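Local coordinates for protein tyrocidine synthase 3 (Brevibacillus parabrevis, PDB 4MRT) that serves as a peptidyl carrier domain of a tyrocidine synthase, probably carrying amino acids and peptides on a phosphopantetheine arm derived from coenzyme A during nonribosomal peptide synthesis, at residues G30-F38 and L67-A75; V14-V25 and A49-Y58. The protein carries 1 engineered substitution. One frame throughout, in Å; residues are numbered along the deposited sequence.

Contact 1: residues G30-F38 and L67-A75. With COA (coenzyme A), chain D.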
loop_
_atom_site.group_PDB
_atom_site.type_symbol
_atom_site.label_atom_id
_atom_site.label_comp_id
_atom_site.label_asym_id
_atom_site.label_seq_id
_atom_site.Cartn_x
_atom_site.Cartn_y
_atom_site.Cartn_z
ATOM N N GLY A 30 7.123 8.905 21.198
ATOM C CA GLY A 30 6.523 8.220 22.344
ATOM C C GLY A 30 5.671 7.023 21.971
ATOM O O GLY A 30 4.500 6.937 22.348
ATOM N N ILE A 31 6.248 6.113 21.200
ATOM C CA ILE A 31 5.512 4.922 20.737
ATOM C C ILE A 31 5.527 3.858 21.834
ATOM O O ILE A 31 6.568 3.564 22.376
ATOM C CB ILE A 31 6.118 4.366 19.417
ATOM C CG1 ILE A 31 6.019 5.424 18.305
ATOM C CG2 ILE A 31 5.420 3.070 18.987
ATOM C CD1 ILE A 31 6.826 5.114 17.050
ATOM N N GLY A 32 4.372 3.288 22.154
ATOM C CA GLY A 32 4.297 2.158 23.077
ATOM C C GLY A 32 4.646 0.843 22.385
ATOM O O GLY A 32 4.676 0.766 21.148
ATOM N N ILE A 33 4.887 -0.204 23.169
ATOM C CA ILE A 33 5.401 -1.444 22.605
ATOM C C ILE A 33 4.283 -2.365 22.129
ATOM O O ILE A 33 4.552 -3.422 21.565
ATOM C CB ILE A 33 6.349 -2.195 23.585
ATOM C CG1 ILE A 33 5.637 -2.532 24.899
ATOM C CG2 ILE A 33 7.594 -1.365 23.831
ATOM C CD1 ILE A 33 6.365 -3.544 25.757
ATOM N N LEU A 34 3.036 -1.970 22.385
ATOM C CA LEU A 34 1.870 -2.658 21.872
ATOM C C LEU A 34 1.194 -1.857 20.731
ATOM O O LEU A 34 0.113 -2.214 20.293
ATOM C CB LEU A 34 0.866 -2.883 23.012
ATOM C CG LEU A 34 0.811 -4.205 23.782
ATOM C CD1 LEU A 34 2.150 -4.919 23.942
ATOM C CD2 LEU A 34 0.145 -3.983 25.116
ATOM N N ASP A 35 1.798 -0.752 20.297
ATOM C CA ASP A 35 1.197 0.089 19.258
ATOM C C ASP A 35 1.326 -0.665 17.934
ATOM O O ASP A 35 2.390 -1.167 17.584
ATOM C CB ASP A 35 1.895 1.445 19.106
ATOM C CG ASP A 35 1.663 2.393 20.291
ATOM O OD1 ASP A 35 0.847 2.098 21.182
ATOM O OD2 ASP A 35 2.323 3.467 20.317
ATOM N N ASN A 36 0.246 -0.750 17.207
ATOM C CA ASN A 36 0.302 -1.354 15.879
ATOM C C ASN A 36 0.955 -0.415 14.858
ATOM O O ASN A 36 0.452 0.669 14.612
ATOM C CB ASN A 36 -1.089 -1.745 15.420
ATOM C CG ASN A 36 -1.066 -2.444 14.077
ATOM O OD1 ASN A 36 -0.405 -1.997 13.163
ATOM N ND2 ASN A 36 -1.757 -3.562 13.974
ATOM N N PHE A 37 2.057 -0.850 14.256
ATOM C CA PHE A 37 2.838 -0.055 13.285
ATOM C C PHE A 37 1.973 0.618 12.223
ATOM O O PHE A 37 2.188 1.783 11.888
ATOM C CB PHE A 37 3.895 -0.947 12.603
ATOM C CG PHE A 37 4.842 -0.217 11.688
ATOM C CD1 PHE A 37 5.794 0.670 12.202
ATOM C CD2 PHE A 37 4.804 -0.425 10.306
ATOM C CE1 PHE A 37 6.679 1.328 11.366
ATOM C CE2 PHE A 37 5.703 0.224 9.468
ATOM C CZ PHE A 37 6.630 1.107 9.993
ATOM N N PHE A 38 0.977 -0.117 11.727
ATOM C CA PHE A 38 0.148 0.339 10.633
ATOM C C PHE A 38 -1.008 1.217 11.067
ATOM O O PHE A 38 -1.667 1.779 10.211
ATOM C CB PHE A 38 -0.332 -0.874 9.823
ATOM C CG PHE A 38 0.816 -1.643 9.243
ATOM C CD1 PHE A 38 1.500 -1.140 8.164
ATOM C CD2 PHE A 38 1.285 -2.804 9.859
ATOM C CE1 PHE A 38 2.601 -1.794 7.663
ATOM C CE2 PHE A 38 2.376 -3.470 9.360
ATOM C CZ PHE A 38 3.033 -2.971 8.262
ATOM N N LEU A 67 6.990 -8.581 10.141
ATOM C CA LEU A 67 6.551 -7.263 10.588
ATOM C C LEU A 67 5.046 -7.074 10.384
ATOM O O LEU A 67 4.339 -6.563 11.253
ATOM C CB LEU A 67 7.357 -6.187 9.865
ATOM C CG LEU A 67 7.080 -4.718 10.180
ATOM C CD1 LEU A 67 6.811 -4.444 11.654
ATOM C CD2 LEU A 67 8.270 -3.904 9.703
ATOM N N PHE A 68 4.536 -7.529 9.243
ATOM C CA PHE A 68 3.093 -7.425 8.969
ATOM C C PHE A 68 2.234 -8.327 9.851
ATOM O O PHE A 68 1.109 -7.977 10.209
ATOM C CB PHE A 68 2.836 -7.731 7.493
ATOM C CG PHE A 68 3.041 -6.557 6.613
ATOM C CD1 PHE A 68 1.995 -5.669 6.378
ATOM C CD2 PHE A 68 4.265 -6.319 6.028
ATOM C CE1 PHE A 68 2.181 -4.581 5.565
ATOM C CE2 PHE A 68 4.452 -5.218 5.217
ATOM C CZ PHE A 68 3.417 -4.351 4.981
ATOM N N ALA A 69 2.765 -9.507 10.171
ATOM C CA ALA A 69 2.050 -10.512 10.947
ATOM C C ALA A 69 1.889 -10.122 12.422
ATOM O O ALA A 69 0.865 -10.405 13.020
ATOM C CB ALA A 69 2.780 -11.839 10.837
ATOM N N GLN A 70 2.911 -9.475 12.988
ATOM C CA GLN A 70 2.945 -9.096 14.390
ATOM C C GLN A 70 3.608 -7.681 14.507
ATOM O O GLN A 70 4.754 -7.558 14.905
ATOM C CB GLN A 70 3.688 -10.172 15.194
ATOM C CG GLN A 70 5.147 -10.356 14.815
ATOM C CD GLN A 70 5.744 -11.691 15.255
ATOM O OE1 GLN A 70 5.071 -12.716 15.260
ATOM N NE2 GLN A 70 7.043 -11.684 15.572
ATOM N N PRO A 71 2.867 -6.623 14.122
ATOM C CA PRO A 71 3.355 -5.251 13.911
ATOM C C PRO A 71 3.434 -4.423 15.186
ATOM O O PRO A 71 2.878 -3.311 15.241
ATOM C CB PRO A 71 2.298 -4.653 12.995
ATOM C CG PRO A 71 1.051 -5.291 13.465
ATOM C CD PRO A 71 1.421 -6.703 13.864
ATOM N N THR A 72 4.086 -4.982 16.199
ATOM C CA THR A 72 4.317 -4.298 17.473
ATOM C C THR A 72 5.787 -4.450 17.817
ATOM O O THR A 72 6.461 -5.416 17.415
ATOM C CB THR A 72 3.454 -4.860 18.641
ATOM O OG1 THR A 72 3.736 -6.252 18.822
ATOM C CG2 THR A 72 1.957 -4.675 18.407
ATOM N N ILE A 73 6.307 -3.448 18.528
ATOM C CA ILE A 73 7.670 -3.459 19.018
ATOM C C ILE A 73 7.966 -4.657 19.925
ATOM O O ILE A 73 9.049 -5.237 19.858
ATOM C CB ILE A 73 7.978 -2.132 19.769
ATOM C CG1 ILE A 73 8.220 -1.014 18.740
ATOM C CG2 ILE A 73 9.208 -2.295 20.662
ATOM C CD1 ILE A 73 8.057 0.383 19.298
ATOM N N LYS A 74 7.026 -5.020 20.778
ATOM C CA LYS A 74 7.227 -6.147 21.681
ATOM C C LYS A 74 7.512 -7.411 20.879
ATOM O O LYS A 74 8.542 -8.088 21.099
ATOM C CB LYS A 74 6.001 -6.351 22.561
ATOM C CG LYS A 74 6.233 -7.355 23.677
ATOM C CD LYS A 74 4.981 -7.636 24.470
ATOM C CE LYS A 74 5.273 -8.776 25.421
ATOM N NZ LYS A 74 4.115 -9.033 26.283
ATOM N N ALA A 75 6.627 -7.701 19.917
ATOM C CA ALA A 75 6.809 -8.879 19.071
ATOM C C ALA A 75 8.115 -8.807 18.307
ATOM O O ALA A 75 8.873 -9.785 18.275
ATOM C CB ALA A 75 5.642 -9.054 18.123
HETATM N N1A COA D . -2.715 -7.719 -1.541
HETATM C C2A COA D . -3.348 -6.742 -2.219
HETATM N N3A COA D . -3.905 -5.674 -1.650
HETATM C C4A COA D . -3.875 -5.539 -0.301
HETATM C C5A COA D . -3.221 -6.564 0.519
HETATM C C6A COA D . -2.622 -7.697 -0.190
HETATM N N6A COA D . -2.006 -8.668 0.511
HETATM N N7A COA D . -3.328 -6.186 1.807
HETATM C C8A COA D . -4.019 -5.025 1.819
HETATM N N9A COA D . -4.352 -4.655 0.558
HETATM C C1B COA D . -5.061 -3.417 0.153
HETATM C C2B COA D . -6.112 -2.964 1.149
HETATM O O2B COA D . -7.275 -2.545 0.406
HETATM C C3B COA D . -5.453 -1.749 1.790
HETATM O O3B COA D . -6.382 -0.764 2.218
HETATM P P3B COA D . -6.723 -0.476 3.775
HETATM O O7A COA D . -7.158 0.956 3.830
HETATM O O8A COA D . -7.851 -1.409 4.127
HETATM O O9A COA D . -5.457 -0.794 4.503
HETATM C C4B COA D . -4.675 -1.198 0.618
HETATM O O4B COA D . -4.108 -2.338 0.022
HETATM C C5B COA D . -3.598 -0.199 0.956
HETATM O O5B COA D . -2.721 -0.108 -0.164
HETATM P P1A COA D . -1.448 0.861 -0.027
HETATM O O1A COA D . -1.931 2.236 0.330
HETATM O O2A COA D . -0.650 0.717 -1.299
HETATM O O3A COA D . -0.727 0.264 1.258
HETATM P P2A COA D . 0.858 0.015 1.363
HETATM O O4A COA D . 1.660 0.778 0.317
HETATM O O5A COA D . 1.244 0.256 2.832
HETATM O O6A COA D . 1.077 -1.582 1.141
HETATM C CBP COA D . 0.650 -3.878 0.372
HETATM C CCP COA D . 0.069 -2.511 0.764
HETATM C CDP COA D . 2.102 -4.046 -0.051
HETATM C CEP COA D . -0.322 -5.015 0.177
HETATM C CAP COA D . 1.002 -4.296 1.875
HETATM O OAP COA D . -0.086 -4.092 2.794
HETATM C C9P COA D . 1.447 -5.749 2.117
HETATM O O9P COA D . 2.540 -6.168 1.734
HETATM N N8P COA D . 0.601 -6.567 2.754
HETATM C C7P COA D . 0.889 -7.986 2.948
HETATM C C6P COA D . 1.593 -8.280 4.264
HETATM C C5P COA D . 1.739 -9.783 4.476
HETATM O O5P COA D . 2.563 -10.363 3.793
HETATM N N4P COA D . 0.979 -10.394 5.418
HETATM C C3P COA D . 1.022 -11.841 5.691
HETATM C C2P COA D . 1.502 -12.222 7.097
HETATM S S1P COA D . 1.768 -14.026 7.264
HETATM O O HOH W 1 4.748 -1.183 19.115
#
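The ring of F38 overlaps one face of the F68 ring in an offset stack, with centroids 4.5 Å apart and planes 21° from parallel. The pair belongs to the four-helix carrier-protein fold, in which the loop between helices 13-26 and 44-58 runs beside the end of helix 64-69 and the start of helix 73-81. F38 CZ sits above the rim of F68, 3.3 Å from F68 CE1. The opposite face of F68 is taken by coenzyme A, whose C6P comes within 3.3 Å of F68 CG; the ring is thus sandwiched between the protein's own loop and the pantetheine arm.

P71 fills the next position along the interface. Its CB meets the F38 ring obliquely. A chi1 of -177° swings the N36 side chain away from its own backbone N and lays the amide against P71 CG, while OD1 accepts from F38 N at 2.7 Å, an Asx turn. The backbones join where F37 N donates to P71 O (2.8 Å), and N36 CA adds a CH···O contact to the same oxygen. Further along, K74 N reaches a lone pair of I33 O at 3.0 Å, while the CG2 methyls of I33 and I73 touch at 3.7 Å. A water completes the join, accepting from I73 N and donating to G32 O and D35 O.

Contact 2: residues V14-V25 and A49-Y58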
loop_
_atom_site.group_PDB
_atom_site.type_symbol
_atom_site.label_atom_id
_atom_site.label_comp_id
_atom_site.label_asym_id
_atom_site.label_seq_id
_atom_site.Cartn_x
_atom_site.Cartn_y
_atom_site.Cartn_z
ATOM N N VAL A 14 16.236 -3.432 23.701
ATOM C CA VAL A 14 15.868 -3.754 22.325
ATOM C C VAL A 14 14.530 -3.114 21.972
ATOM O O VAL A 14 14.371 -2.592 20.878
ATOM C CB VAL A 14 15.851 -5.274 22.077
ATOM C CG1 VAL A 14 15.485 -5.572 20.631
ATOM C CG2 VAL A 14 17.217 -5.868 22.398
ATOM N N GLU A 15 13.584 -3.122 22.905
ATOM C CA GLU A 15 12.325 -2.433 22.705
ATOM C C GLU A 15 12.554 -0.929 22.542
ATOM O O GLU A 15 11.983 -0.316 21.634
ATOM C CB GLU A 15 11.363 -2.716 23.847
ATOM C CG GLU A 15 10.903 -4.168 23.864
ATOM C CD GLU A 15 10.114 -4.534 25.089
ATOM O OE1 GLU A 15 10.149 -3.768 26.080
ATOM O OE2 GLU A 15 9.463 -5.601 25.056
ATOM N N SER A 16 13.410 -0.341 23.387
ATOM C CA SER A 16 13.597 1.106 23.351
ATOM C C SER A 16 14.256 1.527 22.046
ATOM O O SER A 16 13.846 2.514 21.458
ATOM C CB SER A 16 14.375 1.629 24.577
ATOM O OG SER A 16 15.248 0.637 25.077
ATOM N N LYS A 17 15.231 0.752 21.585
ATOM C CA LYS A 17 15.931 1.027 20.349
ATOM C C LYS A 17 14.996 0.916 19.135
ATOM O O LYS A 17 14.958 1.803 18.285
ATOM C CB LYS A 17 17.117 0.063 20.205
ATOM C CG LYS A 17 17.986 0.287 18.989
ATOM C CD LYS A 17 18.382 1.753 18.886
ATOM C CE LYS A 17 19.782 1.949 18.326
ATOM N NZ LYS A 17 20.501 3.025 19.070
ATOM N N LEU A 18 14.226 -0.165 19.084
ATOM C CA LEU A 18 13.215 -0.338 18.060
ATOM C C LEU A 18 12.194 0.791 18.076
ATOM O O LEU A 18 11.715 1.218 17.019
ATOM C CB LEU A 18 12.506 -1.681 18.245
ATOM C CG LEU A 18 13.349 -2.893 17.868
ATOM C CD1 LEU A 18 12.580 -4.186 18.113
ATOM C CD2 LEU A 18 13.820 -2.795 16.424
ATOM N N ALA A 19 11.857 1.267 19.274
ATOM C CA ALA A 19 10.974 2.425 19.405
ATOM C C ALA A 19 11.638 3.632 18.788
ATOM O O ALA A 19 10.970 4.418 18.123
ATOM C CB ALA A 19 10.610 2.692 20.854
ATOM N N GLU A 20 12.954 3.761 18.974
ATOM C CA GLU A 20 13.683 4.926 18.463
ATOM C C GLU A 20 13.746 4.836 16.947
ATOM O O GLU A 20 13.576 5.826 16.234
ATOM C CB GLU A 20 15.106 5.046 19.041
ATOM C CG GLU A 20 15.279 5.046 20.571
ATOM C CD GLU A 20 14.121 5.626 21.391
ATOM O OE1 GLU A 20 13.577 6.693 21.020
ATOM O OE2 GLU A 20 13.777 5.030 22.451
ATOM N N ILE A 21 13.991 3.634 16.456
ATOM C CA ILE A 21 13.954 3.392 15.027
ATOM C C ILE A 21 12.572 3.741 14.424
ATOM O O ILE A 21 12.483 4.440 13.412
ATOM C CB ILE A 21 14.327 1.934 14.709
ATOM C CG1 ILE A 21 15.816 1.718 14.984
ATOM C CG2 ILE A 21 13.998 1.613 13.262
ATOM C CD1 ILE A 21 16.272 0.272 15.002
ATOM N N TRP A 22 11.510 3.266 15.055
ATOM C CA TRP A 22 10.149 3.492 14.559
ATOM C C TRP A 22 9.789 4.983 14.595
ATOM O O TRP A 22 9.185 5.513 13.659
ATOM C CB TRP A 22 9.135 2.737 15.414
ATOM C CG TRP A 22 8.958 1.295 15.098
ATOM C CD1 TRP A 22 9.891 0.428 14.612
ATOM C CD2 TRP A 22 7.761 0.530 15.298
ATOM N NE1 TRP A 22 9.337 -0.826 14.467
ATOM C CE2 TRP A 22 8.033 -0.790 14.881
ATOM C CE3 TRP A 22 6.478 0.838 15.780
ATOM C CZ2 TRP A 22 7.066 -1.810 14.938
ATOM C CZ3 TRP A 22 5.527 -0.179 15.839
ATOM C CH2 TRP A 22 5.828 -1.473 15.417
ATOM N N GLU A 23 10.154 5.646 15.691
ATOM C CA GLU A 23 9.896 7.081 15.873
ATOM C C GLU A 23 10.559 7.912 14.785
ATOM O O GLU A 23 9.973 8.844 14.249
ATOM C CB GLU A 23 10.377 7.533 17.264
ATOM C CG GLU A 23 9.472 7.034 18.376
ATOM C CD GLU A 23 10.028 7.257 19.774
ATOM O OE1 GLU A 23 9.309 6.925 20.741
ATOM O OE2 GLU A 23 11.170 7.757 19.898
ATOM N N ARG A 24 11.788 7.552 14.468
ATOM C CA ARG A 24 12.562 8.225 13.443
ATOM C C ARG A 24 12.010 7.957 12.035
ATOM O O ARG A 24 11.994 8.853 11.198
ATOM C CB ARG A 24 14.019 7.758 13.583
ATOM C CG ARG A 24 14.866 7.607 12.334
ATOM C CD ARG A 24 15.911 6.535 12.606
ATOM N NE ARG A 24 16.619 6.791 13.870
ATOM C CZ ARG A 24 17.194 5.863 14.639
ATOM N NH1 ARG A 24 17.162 4.579 14.310
ATOM N NH2 ARG A 24 17.811 6.220 15.761
ATOM N N VAL A 25 11.568 6.721 11.785
ATOM C CA VAL A 25 10.995 6.339 10.490
ATOM C C VAL A 25 9.629 7.009 10.326
ATOM O O VAL A 25 9.344 7.597 9.293
ATOM C CB VAL A 25 10.952 4.793 10.325
ATOM C CG1 VAL A 25 10.103 4.361 9.125
ATOM C CG2 VAL A 25 12.350 4.246 10.140
ATOM N N ALA A 49 12.142 0.500 5.361
ATOM C CA ALA A 49 13.077 1.303 6.128
ATOM C C ALA A 49 13.252 0.737 7.527
ATOM O O ALA A 49 14.380 0.685 8.020
ATOM C CB ALA A 49 12.615 2.747 6.207
ATOM N N VAL A 50 12.168 0.314 8.174
ATOM C CA VAL A 50 12.298 -0.338 9.485
ATOM C C VAL A 50 13.176 -1.586 9.418
ATOM O O VAL A 50 14.056 -1.751 10.268
ATOM C CB VAL A 50 10.944 -0.678 10.148
ATOM C CG1 VAL A 50 11.121 -1.604 11.360
ATOM C CG2 VAL A 50 10.237 0.587 10.571
ATOM N N ALA A 51 12.931 -2.458 8.436
ATOM C CA ALA A 51 13.704 -3.687 8.257
ATOM C C ALA A 51 15.180 -3.426 7.902
ATOM O O ALA A 51 16.084 -4.124 8.384
ATOM C CB ALA A 51 13.049 -4.562 7.194
ATOM N N ALA A 52 15.433 -2.422 7.071
ATOM C CA ALA A 52 16.817 -2.017 6.782
ATOM C C ALA A 52 17.595 -1.591 8.059
ATOM O O ALA A 52 18.760 -1.969 8.248
ATOM C CB ALA A 52 16.844 -0.908 5.749
ATOM N N GLN A 53 16.949 -0.827 8.928
ATOM C CA GLN A 53 17.618 -0.320 10.126
ATOM C C GLN A 53 17.774 -1.393 11.205
ATOM O O GLN A 53 18.687 -1.301 12.027
ATOM C CB GLN A 53 16.892 0.897 10.691
ATOM C CG GLN A 53 16.484 1.856 9.600
ATOM C CD GLN A 53 16.463 3.300 10.004
ATOM O OE1 GLN A 53 16.422 4.183 9.148
ATOM N NE2 GLN A 53 16.481 3.559 11.299
ATOM N N VAL A 54 16.894 -2.395 11.213
ATOM C CA VAL A 54 17.067 -3.541 12.114
ATOM C C VAL A 54 18.287 -4.362 11.689
ATOM O O VAL A 54 19.035 -4.829 12.533
ATOM C CB VAL A 54 15.806 -4.430 12.175
ATOM C CG1 VAL A 54 16.108 -5.820 12.738
ATOM C CG2 VAL A 54 14.728 -3.757 12.998
ATOM N N HIS A 55 18.490 -4.531 10.385
ATOM C CA HIS A 55 19.672 -5.235 9.899
ATOM C C HIS A 55 20.953 -4.464 10.193
ATOM O O HIS A 55 21.955 -5.059 10.548
ATOM C CB HIS A 55 19.597 -5.511 8.400
ATOM C CG HIS A 55 20.650 -6.463 7.920
ATOM N ND1 HIS A 55 21.847 -6.043 7.383
ATOM C CD2 HIS A 55 20.696 -7.817 7.922
ATOM C CE1 HIS A 55 22.575 -7.095 7.058
ATOM N NE2 HIS A 55 21.899 -8.185 7.375
ATOM N N ARG A 56 20.912 -3.148 10.030
ATOM C CA ARG A 56 22.052 -2.288 10.335
ATOM C C ARG A 56 22.395 -2.284 11.829
ATOM O O ARG A 56 23.566 -2.228 12.208
ATOM C CB ARG A 56 21.772 -0.863 9.853
ATOM C CG ARG A 56 22.725 0.191 10.402
ATOM C CD ARG A 56 22.617 1.521 9.664
ATOM N NE ARG A 56 21.262 1.767 9.159
ATOM C CZ ARG A 56 20.941 2.011 7.885
ATOM N NH1 ARG A 56 21.876 2.086 6.936
ATOM N NH2 ARG A 56 19.665 2.205 7.559
ATOM N N GLU A 57 21.373 -2.337 12.673
ATOM C CA GLU A 57 21.573 -2.312 14.106
ATOM C C GLU A 57 21.980 -3.677 14.653
ATOM O O GLU A 57 22.912 -3.767 15.434
ATOM C CB GLU A 57 20.313 -1.815 14.814
ATOM C CG GLU A 57 20.480 -1.584 16.309
ATOM C CD GLU A 57 21.504 -0.507 16.635
ATOM O OE1 GLU A 57 21.352 0.630 16.134
ATOM O OE2 GLU A 57 22.452 -0.793 17.405
ATOM N N TYR A 58 21.293 -4.734 14.242
ATOM C CA TYR A 58 21.438 -6.026 14.887
ATOM C C TYR A 58 21.926 -7.147 13.981
ATOM O O TYR A 58 21.940 -8.292 14.402
ATOM C CB TYR A 58 20.096 -6.467 15.462
ATOM C CG TYR A 58 19.529 -5.588 16.541
ATOM C CD1 TYR A 58 19.944 -5.712 17.870
ATOM C CD2 TYR A 58 18.547 -4.661 16.244
ATOM C CE1 TYR A 58 19.399 -4.909 18.868
ATOM C CE2 TYR A 58 18.000 -3.864 17.223
ATOM C CZ TYR A 58 18.420 -3.983 18.534
ATOM O OH TYR A 58 17.838 -3.164 19.482
#
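Helices 14-25 and 49-58 run roughly antiparallel, their axes 10.0 Å apart at closest approach and their N-to-C directions 141° apart. They are two of the helices of the four-helix carrier-protein bundle. V14 lies near Y58 at one end and W22 near V50 toward the other, where the backbones come closer together.

Much of the interface is aliphatic. L18 CD2 rests on V54 CG2 at 3.7 Å, and this methyl also approaches the Y58 ring. V25 and V50 cross at about a right angle, CG1 of the first against CG2 of the second, with A49 CB beside them. From helix 73-81, A77 backs L18 and V80 backs V54 and Y58. Nearer the surface, the CG2 branch of I21 packs alongside Q53 CB, the two side chains running in opposing directions.

Y58 reaches across to the first helix. Its OH lies 3.4 Å from K17 CB and 3.6 Å from V14 CG1, while the CG methylene of E57 covers one face of its ring. K17 leaves its helix with CG anti to the backbone N (chi1 -177°) and then bends across E57 at about a right angle. The K17 atom nearest the carboxylate is a methylene, CE, 3.0 Å from E57 OE1; the salt bridge from NZ to the same oxygen is long, at 3.9 Å. Replacing K17 with an alanine would probably leave the E57 carboxylate without its lysine mate and uncover the part of the Y58 hydroxyl against which CG now packs.

Deeper in, the indole of W22 meets V50 obliquely: NE1, buried without any hydrogen-bond partner in the model, lies 3.7 Å from V50 CG1.

Overall arrangement
The two contacts lie on opposite sides of the chain's centre, with their own centres about 12 Å apart, and their segments alternate along the chain: 14-25, 30-38, 49-58, then 67-75. Contact 2 pairs two long helices, whereas contact 1 fastens the loop between those two helices onto the end of helix 64-69 and the start of helix 73-81. W22 joins the two, its ring meeting F37 edge-to-face and its CH2 lying near P71 O; E23 OE1 probably accepts from I31 N. Together they tie all four helices into one small bundle. At contact 1, F68 meets coenzyme A and also packs on another protein's chain; contact 2 builds core farther from the cofactor.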